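Local coordinates for cytochrome c (Rhodothermus marinus, PDB 3CP5), which binds one covalently attached heme c and probably carries electrons between redox partners, at residues Glu11-Gln22 against Gly68-Asn78. Residues are numbered along the deposited sequence; the frame is centred on the assembly and turned at random. Where two conformers were deposited one is given.
With HEC (heme c), chain C.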
loop_
_atom_site.group_PDB
_atom_site.type_symbol
_atom_site.label_atom_id
_atom_site.label_comp_id
_atom_site.label_asym_id
_atom_site.label_seq_id
_atom_site.Cartn_x
_atom_site.Cartn_y
_atom_site.Cartn_z
ATOM N N GLU A 11 -9.766 8.837 1.840
ATOM C CA GLU A 11 -10.126 7.428 1.880
ATOM C C GLU A 11 -11.439 7.131 1.165
ATOM O O GLU A 11 -11.585 6.105 0.506
ATOM C CB GLU A 11 -10.184 6.970 3.328
ATOM C CG GLU A 11 -10.461 5.511 3.580
ATOM C CD GLU A 11 -9.323 4.548 3.326
ATOM O OE1 GLU A 11 -9.432 3.414 3.865
ATOM O OE2 GLU A 11 -8.326 4.847 2.643
ATOM N N ALA A 12 -12.398 8.017 1.283
ATOM C CA ALA A 12 -13.627 7.951 0.512
ATOM C C ALA A 12 -13.342 7.959 -0.985
ATOM O O ALA A 12 -13.888 7.131 -1.718
ATOM C CB ALA A 12 -14.591 9.048 0.870
ATOM N N LEU A 13 -12.455 8.807 -1.450
ATOM C CA LEU A 13 -12.081 8.835 -2.871
ATOM C C LEU A 13 -11.449 7.530 -3.330
ATOM O O LEU A 13 -11.732 6.972 -4.370
ATOM C CB LEU A 13 -11.129 9.966 -3.199
ATOM C CG LEU A 13 -10.713 10.061 -4.664
ATOM C CD1 LEU A 13 -11.954 10.106 -5.577
ATOM C CD2 LEU A 13 -9.976 11.389 -4.796
ATOM N N ALA A 14 -10.537 7.003 -2.484
ATOM C CA ALA A 14 -9.942 5.705 -2.822
ATOM C C ALA A 14 -10.988 4.612 -2.944
ATOM O O ALA A 14 -10.882 3.763 -3.834
ATOM C CB ALA A 14 -8.931 5.268 -1.799
ATOM N N ALA A 15 -11.973 4.619 -2.069
ATOM C CA ALA A 15 -13.034 3.580 -2.115
ATOM C C ALA A 15 -13.840 3.755 -3.393
ATOM O O ALA A 15 -14.227 2.776 -4.021
ATOM C CB ALA A 15 -13.863 3.631 -0.856
ATOM N N GLU A 16 -14.077 4.977 -3.845
ATOM C CA GLU A 16 -14.806 5.212 -5.073
ATOM C C GLU A 16 -13.974 4.798 -6.288
ATOM O O GLU A 16 -14.567 4.241 -7.219
ATOM C CB GLU A 16 -15.148 6.698 -5.174
ATOM C CG GLU A 16 -16.213 7.066 -4.174
ATOM C CD GLU A 16 -16.565 8.543 -4.177
ATOM O OE1 GLU A 16 -15.822 9.317 -4.805
ATOM O OE2 GLU A 16 -17.560 8.886 -3.534
ATOM N N ILE A 17 -12.666 4.964 -6.301
ATOM C CA ILE A 17 -11.863 4.512 -7.438
ATOM C C ILE A 17 -11.795 3.007 -7.523
ATOM O O ILE A 17 -11.917 2.429 -8.610
ATOM C CB ILE A 17 -10.481 5.138 -7.325
ATOM C CG1 ILE A 17 -10.508 6.663 -7.464
ATOM C CG2 ILE A 17 -9.462 4.548 -8.280
ATOM C CD1 ILE A 17 -9.274 7.317 -6.910
ATOM N N GLY A 18 -11.648 2.293 -6.406
ATOM C CA GLY A 18 -11.617 0.850 -6.408
ATOM C C GLY A 18 -10.303 0.270 -6.851
ATOM O O GLY A 18 -9.356 1.030 -7.151
ATOM N N PRO A 19 -10.203 -1.066 -6.931
ATOM C CA PRO A 19 -11.296 -2.005 -6.819
ATOM C C PRO A 19 -11.825 -2.301 -5.430
ATOM O O PRO A 19 -12.992 -2.679 -5.317
ATOM C CB PRO A 19 -10.689 -3.301 -7.363
ATOM C CG PRO A 19 -9.215 -3.198 -7.154
ATOM C CD PRO A 19 -8.934 -1.711 -7.326
ATOM N N VAL A 20 -11.028 -2.138 -4.397
ATOM C CA VAL A 20 -11.453 -2.439 -3.033
ATOM C C VAL A 20 -12.338 -1.310 -2.512
ATOM O O VAL A 20 -12.047 -0.134 -2.798
ATOM C CB VAL A 20 -10.208 -2.676 -2.145
ATOM C CG1 VAL A 20 -10.607 -2.821 -0.678
ATOM C CG2 VAL A 20 -9.424 -3.878 -2.624
ATOM N N LYS A 21 -13.389 -1.685 -1.786
ATOM C CA LYS A 21 -14.283 -0.723 -1.157
ATOM C C LYS A 21 -14.144 -0.744 0.357
ATOM O O LYS A 21 -14.368 0.293 1.015
ATOM C CB LYS A 21 -15.747 -1.033 -1.538
ATOM C CG LYS A 21 -16.069 -0.841 -3.013
ATOM C CD LYS A 21 -17.517 -0.998 -3.415
ATOM C CE LYS A 21 -17.759 -0.772 -4.900
ATOM N NZ LYS A 21 -17.881 0.685 -5.234
ATOM N N GLN A 22 -13.824 -1.876 0.913
ATOM C CA GLN A 22 -13.783 -2.068 2.367
ATOM C C GLN A 22 -12.788 -3.171 2.677
ATOM O O GLN A 22 -12.502 -4.038 1.851
ATOM C CB GLN A 22 -15.195 -2.324 2.951
ATOM C CG GLN A 22 -15.735 -3.682 2.522
ATOM C CD GLN A 22 -17.213 -3.813 2.805
ATOM O OE1 GLN A 22 -17.992 -2.957 2.442
ATOM N NE2 GLN A 22 -17.639 -4.833 3.444
ATOM N N GLY A 68 -5.351 5.570 4.872
ATOM C CA GLY A 68 -6.273 4.513 5.181
ATOM C C GLY A 68 -5.995 3.237 4.415
ATOM O O GLY A 68 -5.276 3.198 3.408
ATOM N N PRO A 69 -6.552 2.139 4.920
ATOM C CA PRO A 69 -6.282 0.828 4.304
ATOM C C PRO A 69 -6.833 0.652 2.916
ATOM O O PRO A 69 -6.233 -0.075 2.106
ATOM C CB PRO A 69 -6.878 -0.124 5.345
ATOM C CG PRO A 69 -7.991 0.627 5.981
ATOM C CD PRO A 69 -7.362 1.999 6.166
ATOM N N VAL A 70 -7.954 1.268 2.581
ATOM C CA VAL A 70 -8.526 1.124 1.251
ATOM C C VAL A 70 -7.628 1.849 0.275
ATOM O O VAL A 70 -7.350 1.302 -0.826
ATOM C CB VAL A 70 -9.975 1.603 1.229
ATOM C CG1 VAL A 70 -10.505 1.553 -0.183
ATOM C CG2 VAL A 70 -10.815 0.755 2.183
ATOM N N TYR A 71 -7.140 3.036 0.573
ATOM C CA TYR A 71 -6.125 3.664 -0.266
ATOM C C TYR A 71 -4.937 2.766 -0.495
ATOM O O TYR A 71 -4.483 2.621 -1.613
ATOM C CB TYR A 71 -5.700 5.000 0.352
ATOM C CG TYR A 71 -4.548 5.722 -0.319
ATOM C CD1 TYR A 71 -4.763 6.655 -1.325
ATOM C CD2 TYR A 71 -3.237 5.480 0.038
ATOM C CE1 TYR A 71 -3.686 7.291 -1.920
ATOM C CE2 TYR A 71 -2.148 6.102 -0.519
ATOM C CZ TYR A 71 -2.387 7.026 -1.506
ATOM O OH TYR A 71 -1.315 7.666 -2.092
ATOM N N ILE A 72 -4.369 2.206 0.568
ATOM C CA ILE A 72 -3.163 1.423 0.386
ATOM C C ILE A 72 -3.428 0.188 -0.469
ATOM O O ILE A 72 -2.625 -0.134 -1.338
ATOM C CB ILE A 72 -2.605 1.042 1.760
ATOM C CG1 ILE A 72 -2.140 2.283 2.545
ATOM C CG2 ILE A 72 -1.458 0.038 1.660
ATOM C CD1 ILE A 72 -1.931 2.023 4.034
ATOM N N MET A 73 -4.547 -0.521 -0.263
ATOM C CA MET A 73 -4.908 -1.676 -1.090
ATOM C C MET A 73 -5.058 -1.294 -2.546
ATOM O O MET A 73 -4.572 -2.004 -3.438
ATOM C CB MET A 73 -6.234 -2.297 -0.595
ATOM C CG MET A 73 -6.143 -2.885 0.801
ATOM S SD MET A 73 -5.340 -4.500 0.739
ATOM C CE MET A 73 -6.631 -5.481 -0.003
ATOM N N ASN A 74 -5.712 -0.162 -2.834
ATOM C CA ASN A 74 -5.953 0.185 -4.249
ATOM C C ASN A 74 -4.729 0.733 -4.964
ATOM O O ASN A 74 -4.613 0.610 -6.176
ATOM C CB ASN A 74 -7.155 1.135 -4.311
ATOM C CG ASN A 74 -8.449 0.391 -4.081
ATOM O OD1 ASN A 74 -8.534 -0.833 -4.198
ATOM N ND2 ASN A 74 -9.508 1.067 -3.734
ATOM N N VAL A 75 -3.783 1.342 -4.244
ATOM C CA VAL A 75 -2.480 1.685 -4.840
ATOM C C VAL A 75 -1.783 0.405 -5.292
ATOM O O VAL A 75 -1.239 0.344 -6.398
ATOM C CB VAL A 75 -1.604 2.495 -3.860
ATOM C CG1 VAL A 75 -0.183 2.569 -4.385
ATOM C CG2 VAL A 75 -2.145 3.910 -3.648
ATOM N N MET A 76 -1.790 -0.663 -4.462
ATOM C CA MET A 76 -1.198 -1.935 -4.848
ATOM C C MET A 76 -1.889 -2.627 -6.016
ATOM O O MET A 76 -1.221 -3.168 -6.929
ATOM C CB MET A 76 -1.174 -2.914 -3.633
ATOM C CG MET A 76 -0.151 -2.579 -2.566
ATOM S SD MET A 76 -0.104 -3.983 -1.397
ATOM C CE MET A 76 -1.075 -3.370 -0.030
ATOM N N LEU A 77 -3.221 -2.647 -5.990
ATOM C CA LEU A 77 -4.013 -3.403 -6.932
ATOM C C LEU A 77 -4.318 -2.669 -8.243
ATOM O O LEU A 77 -4.533 -3.358 -9.257
ATOM C CB LEU A 77 -5.311 -3.857 -6.287
ATOM C CG LEU A 77 -5.094 -4.841 -5.150
ATOM C CD1 LEU A 77 -6.376 -4.977 -4.304
ATOM C CD2 LEU A 77 -4.718 -6.202 -5.673
ATOM N N ASN A 78 -4.337 -1.337 -8.168
ATOM C CA ASN A 78 -4.764 -0.439 -9.248
ATOM C C ASN A 78 -3.947 0.826 -9.266
ATOM O O ASN A 78 -4.484 1.933 -9.188
ATOM C CB ASN A 78 -6.276 -0.147 -9.075
ATOM C CG ASN A 78 -6.874 0.617 -10.205
ATOM O OD1 ASN A 78 -6.367 0.662 -11.326
ATOM N ND2 ASN A 78 -8.026 1.184 -9.881
HETATM FE FE HEC C . 4.875 1.773 -4.592
HETATM C CHA HEC C . 3.866 4.999 -4.081
HETATM C CHB HEC C . 3.026 0.742 -1.922
HETATM C CHC HEC C . 5.639 -1.483 -5.360
HETATM C CHD HEC C . 7.152 2.842 -6.860
HETATM N NA HEC C . 3.716 2.693 -3.268
HETATM C C1A HEC C . 3.348 4.039 -3.224
HETATM C C2A HEC C . 2.353 4.228 -2.197
HETATM C C3A HEC C . 2.142 3.059 -1.578
HETATM C C4A HEC C . 2.978 2.090 -2.275
HETATM C CMA HEC C . 1.204 2.750 -0.390
HETATM C CAA HEC C . 1.764 5.582 -1.731
HETATM C CBA HEC C . 2.550 6.219 -0.583
HETATM C CGA HEC C . 1.856 7.413 0.028
HETATM O O1A HEC C . 2.542 8.148 0.811
HETATM O O2A HEC C . 0.633 7.600 -0.211
HETATM N NB HEC C . 4.485 -0.015 -3.787
HETATM C C1B HEC C . 3.802 -0.208 -2.602
HETATM C C2B HEC C . 3.764 -1.616 -2.305
HETATM C C3B HEC C . 4.419 -2.285 -3.297
HETATM C C4B HEC C . 4.868 -1.266 -4.224
HETATM C CMB HEC C . 3.089 -2.181 -1.030
HETATM C CAB HEC C . 4.508 -3.808 -3.521
HETATM C CBB HEC C . 3.254 -4.454 -3.621
HETATM N NC HEC C . 6.081 0.863 -5.900
HETATM C C1C HEC C . 6.255 -0.503 -6.117
HETATM C C2C HEC C . 7.235 -0.736 -7.159
HETATM C C3C HEC C . 7.670 0.460 -7.584
HETATM C C4C HEC C . 7.004 1.451 -6.770
HETATM C CMC HEC C . 7.796 -2.120 -7.458
HETATM C CAC HEC C . 8.882 0.783 -8.508
HETATM C CBC HEC C . 8.769 0.205 -9.803
HETATM N ND HEC C . 5.378 3.565 -5.319
HETATM C C1D HEC C . 6.377 3.804 -6.255
HETATM C C2D HEC C . 6.471 5.245 -6.498
HETATM C C3D HEC C . 5.480 5.816 -5.804
HETATM C C4D HEC C . 4.859 4.775 -5.010
HETATM C CMD HEC C . 7.498 5.825 -7.509
HETATM C CAD HEC C . 5.013 7.283 -5.787
HETATM C CBD HEC C . 3.870 7.478 -6.813
HETATM C CGD HEC C . 4.388 7.187 -8.203
HETATM O O1D HEC C . 3.874 6.241 -8.867
HETATM O O2D HEC C . 5.356 7.942 -8.595
HETATM O O HOH W 1 -6.587 7.277 2.861
#
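Ala14 CB lies off the edge of the Tyr71 ring, near the ring plane, and packs on Tyr71 CA (3.6 Å) and CB. At another point of that edge lies the heme propionate, whose O2A accepts a hydrogen bond from Tyr71 OH (2.7 Å). Val75 CG2 rests on one ring face, towards the rim. The ring also meets His86 edge-to-face. The amide of Asn74 lies against the Gly18-Pro19 turn, with its cis peptide bond. Its OD1 takes the N-H of Val20 on an in-plane lone pair (2.8 Å). Its ND2 gives one hydrogen to Val20 O, nearly straight at 166°, and the other to Ala14 O, more bent. Both acceptors lie close to the amide plane, so three bonds fix the rotation of this buried group. A leucine here would probably leave Val20 N and O without their mates and free the turn to shift. Asn78 ND2 adds a straight bond to Gly18 O (3.0 Å). Glu11 has CG anti to its backbone N (chi1 -176°) and a bend at chi2, which bring its carboxylate over the start of helix 69-77. OE1 accepts from Val70 N (2.9 Å), and OE2 from Tyr71 N (3.0 Å), the latter from above the carboxylate plane. A water links OE2 to Gly68 N. Thus a carboxylate takes two N-H groups in the first turn of helix 69-77, with Gly68 at the N-cap position, in a heme-pocket helix of this cytochrome c fold.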